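Local coordinates for dihydropteroate synthase (Mycobacterium smegmatis, PDB 6OMZ), which probably catalyses the condensation of para-aminobenzoate with 6-hydroxymethyl-7,8-dihydropterin diphosphate to give 7,8-dihydropteroate, the precursor of folates, at residues Ile42-Asp45 against Arg46-His50; Pro78-Glu81 against Ala82-Thr86; Ile256-Leu259 against Ala260-Gly264. The protein carries 1 engineered substitution. One frame throughout, in Å; residues are numbered along the deposited sequence.

Contact 1. Residues Ile42-Asp45 against Arg46-His50; sequences IDTD and RAVEH
Asp43 and Arg46 share one ordered water, which accepts from Arg46 NH2 at 2.6 Å and donates to Asp43 OD2 at 3.2 Å. It sits at the guanidinium edge, in plane, and bridges two groups that form no salt bridge: Asp43 OD2 and Arg46 NE are 4.2 Å apart, where opposite charges probably still attract. The two side chains cross at about a right angle, their carboxylate and guanidinium planes 74° apart. The other carboxylate oxygen serves the backbone. With CG of Asp43 anti to its own N (chi1 -170°), OD1 turns back over the first helical turn and accepts from Arg46 N at 3.0 Å, the donor standing well above the carboxylate plane. Carbonyl bonds then take over, Ala47 N to Asp43 O and Val48 N to Thr44 O, the latter 2.9 Å and nearly straight. Beside it Thr44 CG2 and Val48 CG2 touch lightly, at 4.1 Å. Ala47 faces inward, against Val28 of strand 23-29 and Val88 of helix 78-93, while Asp43 N is held by Ser34 OG. A side-chain acceptor three residues before the amide it receives is the classic N-cap, here starting helix 44-56 on the outside of the TIM barrel.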
ATOM      1  N   ILE A  42       1.712  20.121  12.430  1.00 23.86           N
ATOM      2  CA  ILE A  42       1.058  18.832  12.269  1.00 24.24           C
ATOM      3  C   ILE A  42      -0.406  18.981  12.648  1.00 30.11           C
ATOM      4  O   ILE A  42      -0.750  19.674  13.616  1.00 26.81           O
ATOM      5  CB  ILE A  42       1.765  17.759  13.115  1.00 27.47           C
ATOM      6  CG1 ILE A  42       3.093  17.385  12.467  1.00 41.01           C
ATOM      7  CG2 ILE A  42       0.911  16.509  13.224  1.00 25.38           C
ATOM      8  CD1 ILE A  42       2.912  16.553  11.208  1.00 46.83           C
ATOM      9  N   ASP A  43      -1.289  18.371  11.849  1.00 22.23           N
ATOM     10  CA  ASP A  43      -2.729  18.599  11.973  1.00 26.35           C
ATOM     11  C   ASP A  43      -3.420  17.247  12.112  1.00 23.73           C
ATOM     12  O   ASP A  43      -3.924  16.680  11.139  1.00 23.35           O
ATOM     13  CB  ASP A  43      -3.260  19.398  10.779  1.00 28.06           C
ATOM     14  CG  ASP A  43      -4.697  19.856  10.974  1.00 28.95           C
ATOM     15  OD1 ASP A  43      -5.398  19.304  11.851  1.00 28.20           O
ATOM     16  OD2 ASP A  43      -5.132  20.772  10.245  1.00 34.64           O
ATOM     17  N   THR A  44      -3.459  16.749  13.347  1.00 24.01           N
ATOM     18  CA  THR A  44      -4.097  15.466  13.623  1.00 19.22           C
ATOM     19  C   THR A  44      -5.555  15.464  13.179  1.00 18.93           C
ATOM     20  O   THR A  44      -6.018  14.506  12.554  1.00 18.82           O
ATOM     21  CB  THR A  44      -4.001  15.155  15.118  1.00 21.73           C
ATOM     22  OG1 THR A  44      -2.632  14.981  15.474  1.00 24.27           O
ATOM     23  CG2 THR A  44      -4.787  13.898  15.459  1.00 30.03           C
ATOM     24  N   ASP A  45      -6.298  16.526  13.513  1.00 20.84           N
ATOM     25  CA  ASP A  45      -7.731  16.554  13.213  1.00 23.29           C
ATOM     26  C   ASP A  45      -7.995  16.467  11.712  1.00 26.60           C
ATOM     27  O   ASP A  45      -8.973  15.844  11.283  1.00 24.34           O
ATOM     28  CB  ASP A  45      -8.375  17.816  13.792  1.00 26.47           C
ATOM     29  CG  ASP A  45      -8.330  17.853  15.314  1.00 41.24           C
ATOM     30  OD1 ASP A  45      -8.203  16.777  15.939  1.00 42.93           O
ATOM     31  OD2 ASP A  45      -8.422  18.962  15.882  1.00 47.47           O
ATOM     32  N   ARG A  46      -7.154  17.108  10.897  1.00 19.19           N
ATOM     33  CA  ARG A  46      -7.340  17.029   9.450  1.00 20.17           C
ATOM     34  C   ARG A  46      -7.146  15.603   8.955  1.00 16.51           C
ATOM     35  O   ARG A  46      -7.909  15.123   8.108  1.00 16.25           O
ATOM     36  CB  ARG A  46      -6.378  17.978   8.732  1.00 24.84           C
ATOM     37  CG  ARG A  46      -6.720  18.203   7.260  1.00 34.57           C
ATOM     38  CD  ARG A  46      -5.495  18.219   6.355  1.00 43.54           C
ATOM     39  NE  ARG A  46      -4.821  19.515   6.295  1.00 55.87           N
ATOM     40  CZ  ARG A  46      -4.811  20.313   5.228  1.00 62.61           C
ATOM     41  NH1 ARG A  46      -5.442  19.959   4.115  1.00 63.40           N
ATOM     42  NH2 ARG A  46      -4.161  21.468   5.273  1.00 66.24           N
ATOM     43  N   ALA A  47      -6.128  14.908   9.477  1.00 16.68           N
ATOM     44  CA  ALA A  47      -5.882  13.530   9.061  1.00 15.82           C
ATOM     45  C   ALA A  47      -6.992  12.609   9.542  1.00 17.16           C
ATOM     46  O   ALA A  47      -7.408  11.698   8.816  1.00 16.21           O
ATOM     47  CB  ALA A  47      -4.521  13.050   9.581  1.00 19.66           C
ATOM     48  N   VAL A  48      -7.491  12.832  10.758  1.00 14.68           N
ATOM     49  CA  VAL A  48      -8.595  12.017  11.252  1.00 14.82           C
ATOM     50  C   VAL A  48      -9.842  12.228  10.397  1.00 20.30           C
ATOM     51  O   VAL A  48     -10.517  11.265  10.010  1.00 18.19           O
ATOM     52  CB  VAL A  48      -8.864  12.316  12.736  1.00 17.26           C
ATOM     53  CG1 VAL A  48     -10.218  11.760  13.156  1.00 17.79           C
ATOM     54  CG2 VAL A  48      -7.741  11.745  13.595  1.00 21.06           C
ATOM     55  N   GLU A  49     -10.174  13.490  10.095  1.00 16.31           N
ATOM     56  CA  GLU A  49     -11.342  13.736   9.252  1.00 21.13           C
ATOM     57  C   GLU A  49     -11.151  13.147   7.862  1.00 19.34           C
ATOM     58  O   GLU A  49     -12.118  12.702   7.233  1.00 18.71           O
ATOM     59  CB  GLU A  49     -11.632  15.235   9.156  1.00 23.62           C
ATOM     60  CG  GLU A  49     -12.089  15.867  10.469  1.00 35.62           C
ATOM     61  CD  GLU A  49     -13.396  15.288  10.998  1.00 51.61           C
ATOM     62  OE1 GLU A  49     -14.223  14.804  10.188  1.00 56.25           O
ATOM     63  OE2 GLU A  49     -13.595  15.319  12.232  1.00 54.99           O
ATOM     64  N   HIS A  50      -9.911  13.139   7.371  1.00 18.85           N
ATOM     65  CA  HIS A  50      -9.610  12.491   6.098  1.00 17.87           C
ATOM     66  C   HIS A  50      -9.937  11.000   6.156  1.00 19.26           C
ATOM     67  O   HIS A  50     -10.648  10.471   5.291  1.00 17.69           O
ATOM     68  CB  HIS A  50      -8.137  12.719   5.745  1.00 19.23           C
ATOM     69  CG  HIS A  50      -7.762  12.259   4.371  1.00 19.37           C
ATOM     70  ND1 HIS A  50      -6.454  12.130   3.964  1.00 18.89           N
ATOM     71  CD2 HIS A  50      -8.524  11.910   3.307  1.00 22.74           C
ATOM     72  CE1 HIS A  50      -6.423  11.714   2.711  1.00 21.04           C
ATOM     73  NE2 HIS A  50      -7.666  11.581   2.287  1.00 20.61           N
TER
HETATM   74  O   HOH W   1      -3.295  21.515   7.741  1.00 51.28           O

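Contact 2. Residues Pro78-Glu81 against Ala82-Thr86; sequences PGVE and AARVT
From Pro78 to Val85 the backbone keeps helical angles, and Ala82 N, Ala83 N, Arg84 N and Val85 N each donate to the carbonyl four residues earlier. This is the first part of helix 78-93, the crossover helix of the beta-alpha-beta unit formed with strands 61-65 and 98-102 in the TIM barrel. The ladder is not uniform: Ala82 N to Pro78 O measures 3.0 Å with an N-H...O angle of 163°, whereas Arg84 N reaches Val80 O at only 138° and also makes a weak bond to Glu81 O, so that its hydrogen is shared.

The main side-chain contact joins Val80 to Arg84, one turn apart. The two run side by side, pointing the same way, and Val80 CG1 lies over one face of the guanidinium, 3.4 Å from Arg84 NE. CG1 is put there by lying anti to the valine's backbone N (chi1 171°), and the arginine chain stays extended from CG to NE, carrying its flat end back toward the N-terminal end of the helix, beside Val80; Arg84 NH1 is bonded to Thr31 OG1. Glu81 leaves the helix on another side, also extended, its OE2 hydrogen-bonded with Thr103 OG1 and its OE1 with His105 ND1. Ala82 O accepts twice from Thr86, one turn further on: from N at 3.0 Å and from OG1 at 2.9 Å.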
ATOM      1  N   PRO A  78      12.525   8.325  13.492  1.00 34.73           N
ATOM      2  CA  PRO A  78      11.403   7.413  13.808  1.00 32.95           C
ATOM      3  C   PRO A  78      10.570   7.856  15.003  1.00 28.46           C
ATOM      4  O   PRO A  78       9.361   7.579  15.040  1.00 21.88           O
ATOM      5  CB  PRO A  78      12.105   6.073  14.068  1.00 30.53           C
ATOM      6  CG  PRO A  78      13.326   6.141  13.209  1.00 39.90           C
ATOM      7  CD  PRO A  78      13.773   7.586  13.226  1.00 36.41           C
ATOM      8  N   GLY A  79      11.173   8.536  15.984  1.00 25.61           N
ATOM      9  CA  GLY A  79      10.377   9.091  17.071  1.00 27.84           C
ATOM     10  C   GLY A  79       9.352  10.096  16.579  1.00 25.04           C
ATOM     11  O   GLY A  79       8.213  10.122  17.052  1.00 24.92           O
ATOM     12  N   VAL A  80       9.737  10.916  15.600  1.00 27.21           N
ATOM     13  CA  VAL A  80       8.818  11.894  15.026  1.00 24.17           C
ATOM     14  C   VAL A  80       7.769  11.198  14.168  1.00 22.84           C
ATOM     15  O   VAL A  80       6.593  11.582  14.173  1.00 19.52           O
ATOM     16  CB  VAL A  80       9.608  12.952  14.234  1.00 23.60           C
ATOM     17  CG1 VAL A  80       8.669  13.860  13.442  1.00 25.17           C
ATOM     18  CG2 VAL A  80      10.473  13.770  15.178  1.00 25.21           C
ATOM     19  N   GLU A  81       8.170  10.154  13.430  1.00 16.08           N
ATOM     20  CA  GLU A  81       7.202   9.380  12.652  1.00 16.40           C
ATOM     21  C   GLU A  81       6.094   8.830  13.548  1.00 20.27           C
ATOM     22  O   GLU A  81       4.899   8.970  13.247  1.00 18.00           O
ATOM     23  CB  GLU A  81       7.922   8.250  11.909  1.00 16.32           C
ATOM     24  CG  GLU A  81       7.033   7.420  10.959  1.00 14.64           C
ATOM     25  CD  GLU A  81       7.781   6.217  10.374  1.00 20.59           C
ATOM     26  OE1 GLU A  81       8.969   6.032  10.713  1.00 17.29           O
ATOM     27  OE2 GLU A  81       7.187   5.441   9.593  1.00 18.00           O
ATOM     28  N   ALA A  82       6.475   8.221  14.675  1.00 16.73           N
ATOM     29  CA  ALA A  82       5.490   7.633  15.578  1.00 19.44           C
ATOM     30  C   ALA A  82       4.604   8.704  16.205  1.00 19.50           C
ATOM     31  O   ALA A  82       3.386   8.519  16.331  1.00 18.90           O
ATOM     32  CB  ALA A  82       6.198   6.818  16.665  1.00 19.37           C
ATOM     33  N   ALA A  83       5.203   9.826  16.607  1.00 18.15           N
ATOM     34  CA  ALA A  83       4.442  10.898  17.235  1.00 17.28           C
ATOM     35  C   ALA A  83       3.405  11.478  16.282  1.00 17.75           C
ATOM     36  O   ALA A  83       2.383  12.012  16.729  1.00 18.45           O
ATOM     37  CB  ALA A  83       5.386  11.997  17.717  1.00 25.22           C
ATOM     38  N   ARG A  84       3.650  11.393  14.973  1.00 14.55           N
ATOM     39  CA  ARG A  84       2.687  11.911  14.003  1.00 20.39           C
ATOM     40  C   ARG A  84       1.534  10.939  13.756  1.00 18.77           C
ATOM     41  O   ARG A  84       0.380  11.366  13.607  1.00 17.47           O
ATOM     42  CB  ARG A  84       3.400  12.237  12.687  1.00 19.42           C
ATOM     43  CG  ARG A  84       4.303  13.462  12.777  1.00 21.75           C
ATOM     44  CD  ARG A  84       5.054  13.729  11.482  1.00 20.28           C
ATOM     45  NE  ARG A  84       5.950  14.873  11.641  1.00 18.61           N
ATOM     46  CZ  ARG A  84       6.657  15.429  10.664  1.00 21.59           C
ATOM     47  NH1 ARG A  84       6.567  14.966   9.420  1.00 21.42           N
ATOM     48  NH2 ARG A  84       7.454  16.456  10.935  1.00 22.64           N
ATOM     49  N   VAL A  85       1.817   9.638  13.705  1.00 13.26           N
ATOM     50  CA  VAL A  85       0.771   8.695  13.313  1.00 12.33           C
ATOM     51  C   VAL A  85      -0.091   8.278  14.502  1.00 12.62           C
ATOM     52  O   VAL A  85      -1.286   8.029  14.327  1.00 13.24           O
ATOM     53  CB  VAL A  85       1.344   7.454  12.600  1.00 10.46           C
ATOM     54  CG1 VAL A  85       2.031   7.832  11.289  1.00 15.29           C
ATOM     55  CG2 VAL A  85       2.280   6.661  13.521  1.00 11.12           C
ATOM     56  N   THR A  86       0.475   8.190  15.714  1.00 18.47           N
ATOM     57  CA  THR A  86      -0.282   7.547  16.791  1.00 13.88           C
ATOM     58  C   THR A  86      -1.537   8.311  17.228  1.00 14.36           C
ATOM     59  O   THR A  86      -2.560   7.656  17.493  1.00 14.16           O
ATOM     60  CB  THR A  86       0.603   7.245  18.017  1.00 11.34           C
ATOM     61  OG1 THR A  86       1.342   8.403  18.432  1.00 17.87           O
ATOM     62  CG2 THR A  86       1.565   6.098  17.702  1.00 13.39           C
TER

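Contact 3. Residues Ile256-Leu259 against Ala260-Gly264; sequences ISVL and AAMHG
Backbone hydrogen bonds carry Ile256-Leu259 into Ala260-Gly264, where helix 250-262 ends in a Schellman motif just ahead of barrel strand 267-270. The bonds start firm and fade: Ala260 N to Ile256 O is 2.7 Å, nearly straight with an N-H...O angle of 165°, and Met262 N to Val258 O is 2.9 Å, but His263 N reaches Leu259 O only weakly, at 133°. His263 has already left helical backbone angles, and Gly264 follows with positive phi as the C-prime residue. The nested pair of bonds that defines the motif is Ala265 N to Ala260 O, enclosing Gly264 N to Ala261 O, 3.2 Å.

Apolar contacts gather round Met262. Its thioether sulfur touches two branches of the preceding turn, Val258 CG1 at 4.0 Å and Leu259 CD2 at 4.1 Å. Leu259 and Met262 lie side by side, pointing the same way, while Val258 approaches at a slant. The methionine chain runs out extended and then bends at the last torsion, chi3 29°, which brings the terminal methyl CE beside the same leucine branch. Facing the protein, Ala260 packs on Val268 of strand 267-270 and Ala261 on Leu280 and Leu283 of helix 273-287.

Polar side-chain contact is slight: Ser257 OG pairs with Ser276 OG rather than with the next turn. The imidazole of His263 stands out from the flank of the last turn and makes a close carbon-to-oxygen approach, oblique to the ring, to the carbonyl that its own N weakly reaches, with CD2 turned back to 3.1 Å from Leu259 O.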
ATOM      1  N   ILE A 256      -7.537   0.100 -12.788  1.00  9.89           N
ATOM      2  CA  ILE A 256      -6.655  -0.922 -12.235  1.00 10.18           C
ATOM      3  C   ILE A 256      -7.316  -1.624 -11.050  1.00 10.19           C
ATOM      4  O   ILE A 256      -7.204  -2.845 -10.902  1.00 11.01           O
ATOM      5  CB  ILE A 256      -5.297  -0.301 -11.867  1.00 11.82           C
ATOM      6  CG1 ILE A 256      -4.506  -0.061 -13.163  1.00 14.01           C
ATOM      7  CG2 ILE A 256      -4.521  -1.194 -10.884  1.00 10.21           C
ATOM      8  CD1 ILE A 256      -3.170   0.626 -12.974  1.00 14.34           C
ATOM      9  N   SER A 257      -8.035  -0.879 -10.202  1.00 10.96           N
ATOM     10  CA  SER A 257      -8.746  -1.542  -9.105  1.00 16.21           C
ATOM     11  C   SER A 257      -9.702  -2.609  -9.633  1.00 16.36           C
ATOM     12  O   SER A 257      -9.767  -3.719  -9.093  1.00 13.66           O
ATOM     13  CB  SER A 257      -9.508  -0.528  -8.256  1.00 11.02           C
ATOM     14  OG  SER A 257      -8.628   0.301  -7.511  1.00 13.91           O
ATOM     15  N   VAL A 258     -10.423  -2.298 -10.711  1.00 11.98           N
ATOM     16  CA  VAL A 258     -11.373  -3.250 -11.286  1.00 10.18           C
ATOM     17  C   VAL A 258     -10.651  -4.464 -11.867  1.00 12.62           C
ATOM     18  O   VAL A 258     -11.061  -5.613 -11.651  1.00 12.76           O
ATOM     19  CB  VAL A 258     -12.247  -2.547 -12.337  1.00 11.50           C
ATOM     20  CG1 VAL A 258     -12.950  -3.580 -13.238  1.00 13.05           C
ATOM     21  CG2 VAL A 258     -13.274  -1.692 -11.636  1.00 16.55           C
ATOM     22  N   LEU A 259      -9.581  -4.236 -12.637  1.00 10.23           N
ATOM     23  CA  LEU A 259      -8.875  -5.364 -13.241  1.00  9.20           C
ATOM     24  C   LEU A 259      -8.171  -6.189 -12.173  1.00 12.76           C
ATOM     25  O   LEU A 259      -8.137  -7.423 -12.251  1.00 15.76           O
ATOM     26  CB  LEU A 259      -7.883  -4.867 -14.298  1.00 11.38           C
ATOM     27  CG  LEU A 259      -8.512  -4.242 -15.554  1.00 16.62           C
ATOM     28  CD1 LEU A 259      -7.449  -3.676 -16.483  1.00 17.61           C
ATOM     29  CD2 LEU A 259      -9.369  -5.261 -16.305  1.00 17.84           C
ATOM     30  N   ALA A 260      -7.628  -5.523 -11.151  1.00 12.08           N
ATOM     31  CA  ALA A 260      -7.057  -6.260 -10.028  1.00 14.48           C
ATOM     32  C   ALA A 260      -8.113  -7.109  -9.331  1.00 14.44           C
ATOM     33  O   ALA A 260      -7.866  -8.277  -9.007  1.00 14.74           O
ATOM     34  CB  ALA A 260      -6.415  -5.290  -9.040  1.00 11.87           C
ATOM     35  N   ALA A 261      -9.300  -6.537  -9.087  1.00 11.57           N
ATOM     36  CA  ALA A 261     -10.362  -7.320  -8.462  1.00 12.77           C
ATOM     37  C   ALA A 261     -10.737  -8.524  -9.320  1.00 16.72           C
ATOM     38  O   ALA A 261     -10.924  -9.630  -8.796  1.00 13.47           O
ATOM     39  CB  ALA A 261     -11.589  -6.447  -8.197  1.00 16.78           C
ATOM     40  N   MET A 262     -10.863  -8.322 -10.640  1.00 15.33           N
ATOM     41  CA  MET A 262     -11.249  -9.411 -11.533  1.00 18.24           C
ATOM     42  C   MET A 262     -10.228 -10.539 -11.522  1.00 19.57           C
ATOM     43  O   MET A 262     -10.583 -11.700 -11.748  1.00 15.76           O
ATOM     44  CB  MET A 262     -11.433  -8.886 -12.960  1.00 19.03           C
ATOM     45  CG  MET A 262     -12.644  -7.958 -13.126  1.00 20.53           C
ATOM     46  SD  MET A 262     -12.686  -7.232 -14.787  1.00 24.02           S
ATOM     47  CE  MET A 262     -11.855  -8.529 -15.705  1.00 31.17           C
ATOM     48  N   HIS A 263      -8.963 -10.222 -11.261  1.00 17.37           N
ATOM     49  CA  HIS A 263      -7.897 -11.208 -11.318  1.00 20.11           C
ATOM     50  C   HIS A 263      -7.479 -11.707  -9.939  1.00 20.55           C
ATOM     51  O   HIS A 263      -6.427 -12.338  -9.811  1.00 23.67           O
ATOM     52  CB  HIS A 263      -6.712 -10.628 -12.089  1.00 16.86           C
ATOM     53  CG  HIS A 263      -6.985 -10.501 -13.556  1.00 12.02           C
ATOM     54  ND1 HIS A 263      -7.191 -11.597 -14.364  1.00 17.81           N
ATOM     55  CD2 HIS A 263      -7.139  -9.413 -14.348  1.00 16.55           C
ATOM     56  CE1 HIS A 263      -7.430 -11.192 -15.601  1.00 17.89           C
ATOM     57  NE2 HIS A 263      -7.404  -9.870 -15.616  1.00 16.03           N
ATOM     58  N   GLY A 264      -8.288 -11.457  -8.916  1.00 18.22           N
ATOM     59  CA  GLY A 264      -8.160 -12.143  -7.646  1.00 15.75           C
ATOM     60  C   GLY A 264      -7.388 -11.424  -6.562  1.00 17.82           C
ATOM     61  O   GLY A 264      -7.094 -12.047  -5.532  1.00 15.44           O
TER

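In the fold
Along the chain the three contacts come in series and are each local, so none encloses a loop and none nests in or crosses another. Contact 1 opens helix 44-56 and contact 2 opens helix 78-93; both lie on the same side of the chain's centre, their own centres about 14 Å apart. They touch directly, Ile42 CD1 packing 3.5 Å from Arg84 NE, so the loop leading into helix 44-56 packs on the second turn of helix 78-93. Contact 3 comes much later and closes helix 250-262 before strand 267-270. It stands across the centre from contact 2, with nearest atoms about 23 Å apart. They thus mark two helix starts and one end in the helix layer outside the barrel.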